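Long-range contacts in HMG-CoA Lyase (Bacillus subtilis subsp. subtilis, PDB 1YDO), which is a TIM-barrel protein of the HMGL-like family, found as an assembly of two chains: residues A[9-15]-A[42-48]; A[76-82]-A[95-101]; A[234-238]-A[287-291]. All blocks are in the same frame, centred on the assembly; numbering follows the deposited sequence.

Contacts 1 and 2 both join strands of the barrel wall and are buried. Contact 1 brings the first strand against the second and closes the ring of strands. Contact 2 pairs the third strand with the fourth. The two share a border, where residues 42-48 lie beside residues 76-82, and their centres are about 10 Å apart. Contact 1 adds a salt bridge and a cation-pi contact to its strand bonds; contact 2 is mainly backbone bonds and apolar packing. Contact 3 is also mostly buried, but smaller and nearer the periphery. There two loops meet through one backbone bond, close to the second subunit. Glu11 of contact 1 reaches Ala234 of contact 3, while contacts 2 and 3 do not touch.

Contact 1. Residues A[9-15]-A[42-48]; sequences IKEVGPR and LSYIEIT
Strand residues 9-11 and 44-48 run in the same direction, 23° apart, and Glu11 pairs with Ile45 through two backbone bonds. Glu11 N donates to Tyr44 O at 3.2 Å, and Glu46 N donates to Glu11 O at 3.1 Å. Just before this pair, water 1 links Ile9 O with Ser43 N.

Lys10 lies over one face of the Tyr44 ring. Its chain is extended beyond CG. Lys10 CD sits 3.4 Å from the centroid of the Tyr44 ring, nearly on the normal, in a CH-pi contact. Lys10 NZ makes an off-centre cation-pi contact 4.1 Å from the Tyr44 centroid, and it also forms a salt bridge with Glu173. With Tyr44 CG anti to the main-chain N (chi1 -176°), the ring is carried to the Lys10 chain. Its OH bonds to Glu97.

Strands 8-11 and 44-49 are the first and second of the barrel, and this single bridge between them completes the ring of parallel strands of the TIM barrel. Lys10 touches Arg139 of strand 137-143, and Val12, Arg15 and Glu46 touch Tyr141 of the same strand, inside the barrel. There Arg15 and Glu46 run side by side. Arg15 NH1 donates to Glu46 OE2 at 3.2 Å, almost straight (167°). The oxygen lies close to the guanidinium plane and is met on its syn side. This salt bridge would offset charge within the buried barrel. Val12 CG1 packs beside the Glu46 carboxylate.

On the outer side, the Ile9 and Leu42 side chains cross at about a right angle, CD1 of Ile9 3.4 Å from CD2 of Leu42. Val268 touches both. Pro14 CG meets Ile45 CG2 at 3.8 Å, next to helix 27-38. Glu11 OE1 accepts from Gly13 N at 2.8 Å, from above the carboxylate plane. Ala234 N gives the same oxygen a second bond, while OE2 is held by Thr252.

Contact 2. Residues A[76-82]-A[95-101]; sequences TYAALVP and INEACVF
Tyr77 O is gripped twice, by Asn96 N at 2.8 Å and by Glu97 N at 3.3 Å. The Asn96 donor lies nearly in line with the C=O, while Glu97 N comes from above the carbonyl plane. Farther along, Cys99 N donates to Ala79 O at 3.0 Å, and Val81 N donates to Cys99 O at 3.2 Å. Side chains alternate between the two faces of these paired strands. On the face of Ala78, Leu80 and Cys99, the Ala78 methyl (CB) packs on Cys99 SG at 3.8 Å. The Leu80 and Phe101 side chains cross at about a right angle, with Leu80 CG 3.4 Å from Phe101 CE1. On the face of Ala79 and Ala98, the loop residues Ile95 and Val81 add to the packing: Ala79 CB meets Ile95 CG1 at 3.4 Å and Val81 CG2 meets Ala98 CB at 3.6 Å.

Around them lies a second shell. Glu97 bonds through its carboxylate to Thr137 OG1. Tyr77 OH bonds to Ser38 and to the backbone of Glu72. Phe50 touches Ala79 and Ile95, and Tyr141 touches Phe101. Helix 84-93 connects the two parallel strands, a beta-alpha-beta crossover, the repeating unit of the TIM barrel.

Contact 3. Residues A[234-238]-A[287-291]; sequences AGGLG and PLPSR
Positive phi angles at Gly235 (76°) and Gly236 (91°) turn the chain so that Gly235 O faces residues 288-290. Leu288 CG, anti to its own carbonyl carbon (chi1 -87°), lies beside the Gly235 carbonyl, and CD2 reaches Gly235 CA. Ser290 N donates to Gly235 O at 3.2 Å, from above the carbonyl plane. Gly235 O is also 3.1 Å from Leu288 CB and is flanked by Pro289 CD and Ser290 CB. Pro289 CG also lies 3.6 Å from Gly236 O. A looser apolar contact joins Leu237 CD2 and Leu288 CD1 at 4.5 Å, and Ile280 of helix 270-284 touches both leucines.

Ser290 is the N-cap of helix 291-296, and its OG bonds to Leu293 N and to Glu253. Glu253 also receives Gly235 N, so one carboxylate serves both loops. Pro289 O is bonded by Arg291 of the second subunit.

The contact thus joins the loop after barrel strand 229-232 to the start of the last modelled helix. Backbone groups supply its one direct polar bond. Gly235 and Gly236, both with positive phi, make up most of the facing surface, with Leu237 beside them. The fit therefore appears to rest on the course of the main chain more than on side-chain charge.

Contact 1. Residues A[9-15]-A[42-48]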
loop_
_atom_site.group_PDB
_atom_site.type_symbol
_atom_site.label_atom_id
_atom_site.label_comp_id
_atom_site.label_asym_id
_atom_site.label_seq_id
_atom_site.Cartn_x
_atom_site.Cartn_y
_atom_site.Cartn_z
ATOM N N ILE A 9 12.348 -10.370 8.195
ATOM C CA ILE A 9 12.184 -8.931 8.080
ATOM C C ILE A 9 13.081 -8.221 9.090
ATOM O O ILE A 9 13.136 -8.598 10.259
ATOM C CB ILE A 9 10.743 -8.480 8.361
ATOM C CG1 ILE A 9 10.443 -8.638 9.827
ATOM C CG2 ILE A 9 9.745 -9.285 7.544
ATOM C CD1 ILE A 9 9.354 -7.738 10.266
ATOM N N LYS A 10 13.760 -7.169 8.640
ATOM C CA LYS A 10 14.659 -6.409 9.500
ATOM C C LYS A 10 14.119 -5.026 9.875
ATOM O O LYS A 10 13.747 -4.242 9.013
ATOM C CB LYS A 10 16.017 -6.291 8.805
ATOM C CG LYS A 10 16.580 -7.655 8.425
ATOM C CD LYS A 10 18.061 -7.601 8.095
ATOM C CE LYS A 10 18.626 -8.999 7.926
ATOM N NZ LYS A 10 20.079 -8.949 7.616
ATOM N N GLU A 11 14.078 -4.743 11.170
ATOM C CA GLU A 11 13.597 -3.462 11.666
ATOM C C GLU A 11 14.691 -2.401 11.595
ATOM O O GLU A 11 15.806 -2.637 12.056
ATOM C CB GLU A 11 13.144 -3.606 13.120
ATOM C CG GLU A 11 12.713 -2.297 13.747
ATOM C CD GLU A 11 11.487 -1.702 13.067
ATOM O OE1 GLU A 11 11.398 -0.458 12.996
ATOM O OE2 GLU A 11 10.608 -2.471 12.616
ATOM N N VAL A 12 14.386 -1.240 11.014
ATOM C CA VAL A 12 15.365 -0.149 10.930
ATOM C C VAL A 12 14.756 1.156 11.426
ATOM O O VAL A 12 15.278 2.238 11.150
ATOM C CB VAL A 12 15.891 0.086 9.486
ATOM C CG1 VAL A 12 16.654 -1.123 9.013
ATOM C CG2 VAL A 12 14.740 0.403 8.541
ATOM N N GLY A 13 13.658 1.042 12.167
ATOM C CA GLY A 13 12.982 2.216 12.676
ATOM C C GLY A 13 13.804 3.076 13.615
ATOM O O GLY A 13 13.924 4.302 13.426
ATOM N N PRO A 14 14.389 2.463 14.651
ATOM C CA PRO A 14 15.195 3.241 15.593
ATOM C C PRO A 14 16.337 3.983 14.918
ATOM O O PRO A 14 16.950 4.861 15.509
ATOM C CB PRO A 14 15.674 2.192 16.587
ATOM C CG PRO A 14 15.706 0.948 15.790
ATOM C CD PRO A 14 14.444 1.028 14.968
ATOM N N ARG A 15 16.621 3.649 13.670
ATOM C CA ARG A 15 17.701 4.333 13.002
ATOM C C ARG A 15 17.195 5.163 11.838
ATOM O O ARG A 15 17.031 6.382 11.975
ATOM C CB ARG A 15 18.744 3.331 12.534
ATOM C CG ARG A 15 20.015 3.978 12.054
ATOM C CD ARG A 15 20.296 3.526 10.640
ATOM N NE ARG A 15 19.794 4.450 9.627
ATOM C CZ ARG A 15 19.538 4.111 8.366
ATOM N NH1 ARG A 15 19.723 2.862 7.955
ATOM N NH2 ARG A 15 19.119 5.029 7.511
ATOM N N LEU A 42 11.043 -9.891 16.415
ATOM C CA LEU A 42 12.007 -9.499 15.397
ATOM C C LEU A 42 13.357 -10.104 15.794
ATOM O O LEU A 42 13.642 -10.261 16.976
ATOM C CB LEU A 42 12.110 -7.972 15.341
ATOM C CG LEU A 42 10.980 -7.213 14.651
ATOM C CD1 LEU A 42 11.032 -5.757 15.031
ATOM C CD2 LEU A 42 11.105 -7.381 13.141
ATOM N N SER A 43 14.181 -10.436 14.806
ATOM C CA SER A 43 15.489 -11.026 15.062
ATOM C C SER A 43 16.619 -10.125 14.567
ATOM O O SER A 43 17.770 -10.551 14.510
ATOM C CB SER A 43 15.606 -12.376 14.360
ATOM O OG SER A 43 15.692 -12.208 12.969
ATOM N N TYR A 44 16.294 -8.891 14.196
ATOM C CA TYR A 44 17.294 -7.960 13.697
ATOM C C TYR A 44 16.803 -6.539 13.903
ATOM O O TYR A 44 15.676 -6.219 13.550
ATOM C CB TYR A 44 17.534 -8.232 12.223
ATOM C CG TYR A 44 18.614 -7.391 11.611
ATOM C CD1 TYR A 44 18.374 -6.067 11.254
ATOM C CD2 TYR A 44 19.862 -7.940 11.326
ATOM C CE1 TYR A 44 19.349 -5.309 10.615
ATOM C CE2 TYR A 44 20.843 -7.193 10.686
ATOM C CZ TYR A 44 20.577 -5.876 10.326
ATOM O OH TYR A 44 21.521 -5.141 9.640
ATOM N N ILE A 45 17.650 -5.684 14.472
ATOM C CA ILE A 45 17.263 -4.309 14.742
ATOM C C ILE A 45 18.422 -3.329 14.653
ATOM O O ILE A 45 19.370 -3.447 15.418
ATOM C CB ILE A 45 16.723 -4.174 16.156
ATOM C CG1 ILE A 45 15.600 -5.166 16.406
ATOM C CG2 ILE A 45 16.264 -2.760 16.381
ATOM C CD1 ILE A 45 15.002 -5.025 17.789
ATOM N N GLU A 46 18.363 -2.362 13.739
ATOM C CA GLU A 46 19.433 -1.376 13.688
ATOM C C GLU A 46 19.170 -0.371 14.803
ATOM O O GLU A 46 18.450 0.599 14.600
ATOM C CB GLU A 46 19.437 -0.632 12.376
ATOM C CG GLU A 46 19.857 -1.464 11.224
ATOM C CD GLU A 46 20.260 -0.613 10.029
ATOM O OE1 GLU A 46 20.502 -1.184 8.937
ATOM O OE2 GLU A 46 20.339 0.628 10.178
ATOM N N ILE A 47 19.750 -0.595 15.975
ATOM C CA ILE A 47 19.526 0.295 17.102
ATOM C C ILE A 47 19.889 1.753 16.863
ATOM O O ILE A 47 19.237 2.643 17.403
ATOM C CB ILE A 47 20.290 -0.186 18.328
ATOM C CG1 ILE A 47 21.786 -0.226 18.016
ATOM C CG2 ILE A 47 19.804 -1.564 18.738
ATOM C CD1 ILE A 47 22.643 -0.553 19.215
ATOM N N THR A 48 20.915 2.011 16.061
ATOM C CA THR A 48 21.323 3.393 15.812
ATOM C C THR A 48 22.363 3.524 14.710
ATOM O O THR A 48 22.748 2.536 14.079
ATOM C CB THR A 48 21.935 4.013 17.059
ATOM O OG1 THR A 48 22.326 5.365 16.788
ATOM C CG2 THR A 48 23.167 3.218 17.474
HETATM O O HOH W 1 12.538 -10.972 12.282
#

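Contact 2. Residues A[76-82]-A[95-101]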
loop_
_atom_site.group_PDB
_atom_site.type_symbol
_atom_site.label_atom_id
_atom_site.label_comp_id
_atom_site.label_asym_id
_atom_site.label_seq_id
_atom_site.Cartn_x
_atom_site.Cartn_y
_atom_site.Cartn_z
ATOM N N THR A 76 19.748 -9.830 16.462
ATOM C CA THR A 76 20.961 -9.266 15.895
ATOM C C THR A 76 20.848 -7.741 15.943
ATOM O O THR A 76 20.047 -7.156 15.223
ATOM C CB THR A 76 21.153 -9.728 14.435
ATOM O OG1 THR A 76 21.067 -11.156 14.376
ATOM C CG2 THR A 76 22.510 -9.308 13.910
ATOM N N TYR A 77 21.641 -7.101 16.799
ATOM C CA TYR A 77 21.626 -5.646 16.916
ATOM C C TYR A 77 22.689 -5.043 16.005
ATOM O O TYR A 77 23.888 -5.272 16.172
ATOM C CB TYR A 77 21.851 -5.238 18.373
ATOM C CG TYR A 77 20.736 -5.696 19.297
ATOM C CD1 TYR A 77 19.624 -4.892 19.533
ATOM C CD2 TYR A 77 20.771 -6.960 19.879
ATOM C CE1 TYR A 77 18.564 -5.336 20.323
ATOM C CE2 TYR A 77 19.724 -7.422 20.670
ATOM C CZ TYR A 77 18.621 -6.607 20.887
ATOM O OH TYR A 77 17.579 -7.078 21.635
ATOM N N ALA A 78 22.233 -4.274 15.023
ATOM C CA ALA A 78 23.135 -3.663 14.060
ATOM C C ALA A 78 23.107 -2.143 14.139
ATOM O O ALA A 78 22.188 -1.551 14.706
ATOM C CB ALA A 78 22.773 -4.125 12.636
ATOM N N ALA A 79 24.120 -1.517 13.558
ATOM C CA ALA A 79 24.204 -0.069 13.537
ATOM C C ALA A 79 24.847 0.372 12.236
ATOM O O ALA A 79 25.616 -0.363 11.620
ATOM C CB ALA A 79 25.012 0.406 14.695
ATOM N N LEU A 80 24.519 1.575 11.810
ATOM C CA LEU A 80 25.092 2.075 10.594
ATOM C C LEU A 80 26.522 2.509 10.895
ATOM O O LEU A 80 26.760 3.194 11.881
ATOM C CB LEU A 80 24.295 3.267 10.103
ATOM C CG LEU A 80 24.434 3.510 8.597
ATOM C CD1 LEU A 80 23.750 2.386 7.845
ATOM C CD2 LEU A 80 23.810 4.831 8.254
ATOM N N VAL A 81 27.478 2.106 10.061
ATOM C CA VAL A 81 28.867 2.500 10.274
ATOM C C VAL A 81 29.411 3.206 9.050
ATOM O O VAL A 81 29.595 2.603 8.008
ATOM C CB VAL A 81 29.745 1.288 10.596
ATOM C CG1 VAL A 81 31.217 1.725 10.792
ATOM C CG2 VAL A 81 29.235 0.611 11.847
ATOM N N PRO A 82 29.712 4.500 9.186
ATOM C CA PRO A 82 30.233 5.317 8.091
ATOM C C PRO A 82 31.664 5.044 7.679
ATOM O O PRO A 82 32.001 5.149 6.500
ATOM C CB PRO A 82 30.051 6.730 8.618
ATOM C CG PRO A 82 30.414 6.545 10.079
ATOM C CD PRO A 82 29.684 5.270 10.445
ATOM N N ILE A 95 27.683 -3.515 19.090
ATOM C CA ILE A 95 26.947 -3.874 17.885
ATOM C C ILE A 95 27.409 -5.200 17.313
ATOM O O ILE A 95 28.606 -5.423 17.173
ATOM C CB ILE A 95 27.082 -2.794 16.794
ATOM C CG1 ILE A 95 26.142 -1.640 17.105
ATOM C CG2 ILE A 95 26.719 -3.358 15.436
ATOM C CD1 ILE A 95 26.413 -0.982 18.434
ATOM N N ASN A 96 26.457 -6.074 16.990
ATOM C CA ASN A 96 26.776 -7.375 16.424
ATOM C C ASN A 96 27.087 -7.231 14.936
ATOM O O ASN A 96 28.037 -7.827 14.426
ATOM C CB ASN A 96 25.606 -8.338 16.584
ATOM C CG ASN A 96 25.082 -8.382 17.991
ATOM O OD1 ASN A 96 25.830 -8.623 18.925
ATOM N ND2 ASN A 96 23.787 -8.137 18.156
ATOM N N GLU A 97 26.282 -6.443 14.228
ATOM C CA GLU A 97 26.498 -6.269 12.799
ATOM C C GLU A 97 26.620 -4.812 12.380
ATOM O O GLU A 97 25.868 -3.950 12.820
ATOM C CB GLU A 97 25.372 -6.962 12.001
ATOM C CG GLU A 97 25.388 -6.667 10.493
ATOM C CD GLU A 97 24.617 -7.684 9.660
ATOM O OE1 GLU A 97 25.103 -8.832 9.513
ATOM O OE2 GLU A 97 23.534 -7.332 9.141
ATOM N N ALA A 98 27.591 -4.555 11.518
ATOM C CA ALA A 98 27.825 -3.221 11.025
ATOM C C ALA A 98 27.272 -3.117 9.620
ATOM O O ALA A 98 27.457 -4.018 8.814
ATOM C CB ALA A 98 29.310 -2.935 11.022
ATOM N N CYS A 99 26.594 -2.024 9.311
ATOM C CA CYS A 99 26.040 -1.871 7.973
ATOM C C CYS A 99 26.679 -0.714 7.248
ATOM O O CYS A 99 26.425 0.439 7.583
ATOM C CB CYS A 99 24.541 -1.608 8.051
ATOM S SG CYS A 99 23.626 -2.654 9.204
ATOM N N VAL A 100 27.506 -0.997 6.262
ATOM C CA VAL A 100 28.093 0.101 5.524
ATOM C C VAL A 100 27.056 0.602 4.518
ATOM O O VAL A 100 25.995 -0.008 4.362
ATOM C CB VAL A 100 29.341 -0.338 4.778
ATOM C CG1 VAL A 100 30.435 -0.656 5.782
ATOM C CG2 VAL A 100 29.023 -1.546 3.900
ATOM N N PHE A 101 27.349 1.703 3.835
ATOM C CA PHE A 101 26.404 2.234 2.873
ATOM C C PHE A 101 27.039 3.141 1.849
ATOM O O PHE A 101 28.122 3.686 2.057
ATOM C CB PHE A 101 25.299 3.022 3.571
ATOM C CG PHE A 101 25.803 4.133 4.437
ATOM C CD1 PHE A 101 26.281 3.865 5.717
ATOM C CD2 PHE A 101 25.841 5.442 3.970
ATOM C CE1 PHE A 101 26.797 4.885 6.523
ATOM C CE2 PHE A 101 26.356 6.474 4.766
ATOM C CZ PHE A 101 26.835 6.193 6.041
#

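Contact 3. Residues A[234-238]-A[287-291]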
loop_
_atom_site.group_PDB
_atom_site.type_symbol
_atom_site.label_atom_id
_atom_site.label_comp_id
_atom_site.label_asym_id
_atom_site.label_seq_id
_atom_site.Cartn_x
_atom_site.Cartn_y
_atom_site.Cartn_z
ATOM N N ALA A 234 9.007 0.254 12.132
ATOM C CA ALA A 234 7.818 0.193 12.970
ATOM C C ALA A 234 6.975 1.471 12.838
ATOM O O ALA A 234 7.486 2.582 12.988
ATOM C CB ALA A 234 8.213 -0.039 14.429
ATOM N N GLY A 235 5.688 1.312 12.545
ATOM C CA GLY A 235 4.808 2.466 12.410
ATOM C C GLY A 235 4.959 3.264 11.118
ATOM O O GLY A 235 4.101 4.083 10.769
ATOM N N GLY A 236 6.041 3.020 10.395
ATOM C CA GLY A 236 6.264 3.754 9.169
ATOM C C GLY A 236 7.079 5.003 9.457
ATOM O O GLY A 236 7.134 5.931 8.646
ATOM N N LEU A 237 7.714 5.027 10.622
ATOM C CA LEU A 237 8.535 6.154 10.998
ATOM C C LEU A 237 9.441 6.577 9.869
ATOM O O LEU A 237 9.788 5.773 9.002
ATOM C CB LEU A 237 9.398 5.816 12.209
ATOM C CG LEU A 237 8.807 6.212 13.553
ATOM C CD1 LEU A 237 9.644 5.599 14.668
ATOM C CD2 LEU A 237 8.766 7.727 13.669
ATOM N N GLY A 238 9.821 7.849 9.886
ATOM C CA GLY A 238 10.718 8.363 8.871
ATOM C C GLY A 238 10.044 8.858 7.613
ATOM O O GLY A 238 9.498 8.076 6.829
ATOM N N PRO A 287 0.598 11.366 14.147
ATOM C CA PRO A 287 0.139 10.050 13.693
ATOM C C PRO A 287 1.086 9.436 12.659
ATOM O O PRO A 287 1.598 10.129 11.788
ATOM C CB PRO A 287 -1.240 10.356 13.116
ATOM C CG PRO A 287 -1.068 11.758 12.580
ATOM C CD PRO A 287 -0.319 12.433 13.698
ATOM N N LEU A 288 1.323 8.134 12.769
ATOM C CA LEU A 288 2.190 7.444 11.828
ATOM C C LEU A 288 1.360 6.896 10.689
ATOM O O LEU A 288 0.202 6.523 10.870
ATOM C CB LEU A 288 2.917 6.308 12.518
ATOM C CG LEU A 288 4.240 6.657 13.219
ATOM C CD1 LEU A 288 4.334 8.138 13.555
ATOM C CD2 LEU A 288 4.351 5.803 14.472
ATOM N N PRO A 289 1.955 6.819 9.494
ATOM C CA PRO A 289 1.288 6.319 8.287
ATOM C C PRO A 289 0.787 4.869 8.303
ATOM O O PRO A 289 -0.055 4.489 7.482
ATOM C CB PRO A 289 2.341 6.551 7.204
ATOM C CG PRO A 289 3.631 6.436 7.953
ATOM C CD PRO A 289 3.340 7.221 9.193
ATOM N N SER A 290 1.292 4.076 9.244
ATOM C CA SER A 290 0.927 2.669 9.345
ATOM C C SER A 290 -0.574 2.425 9.294
ATOM O O SER A 290 -1.321 3.016 10.055
ATOM C CB SER A 290 1.484 2.074 10.631
ATOM O OG SER A 290 1.017 0.748 10.773
ATOM N N ARG A 291 -1.002 1.541 8.399
ATOM C CA ARG A 291 -2.407 1.223 8.258
ATOM C C ARG A 291 -2.877 0.332 9.393
ATOM O O ARG A 291 -3.914 0.596 9.989
ATOM C CB ARG A 291 -2.683 0.506 6.942
ATOM C CG ARG A 291 -2.298 1.267 5.697
ATOM C CD ARG A 291 -3.052 2.568 5.552
ATOM N NE ARG A 291 -2.825 3.134 4.231
ATOM C CZ ARG A 291 -3.206 4.351 3.864
ATOM N NH1 ARG A 291 -3.836 5.139 4.732
ATOM N NH2 ARG A 291 -2.960 4.777 2.629
#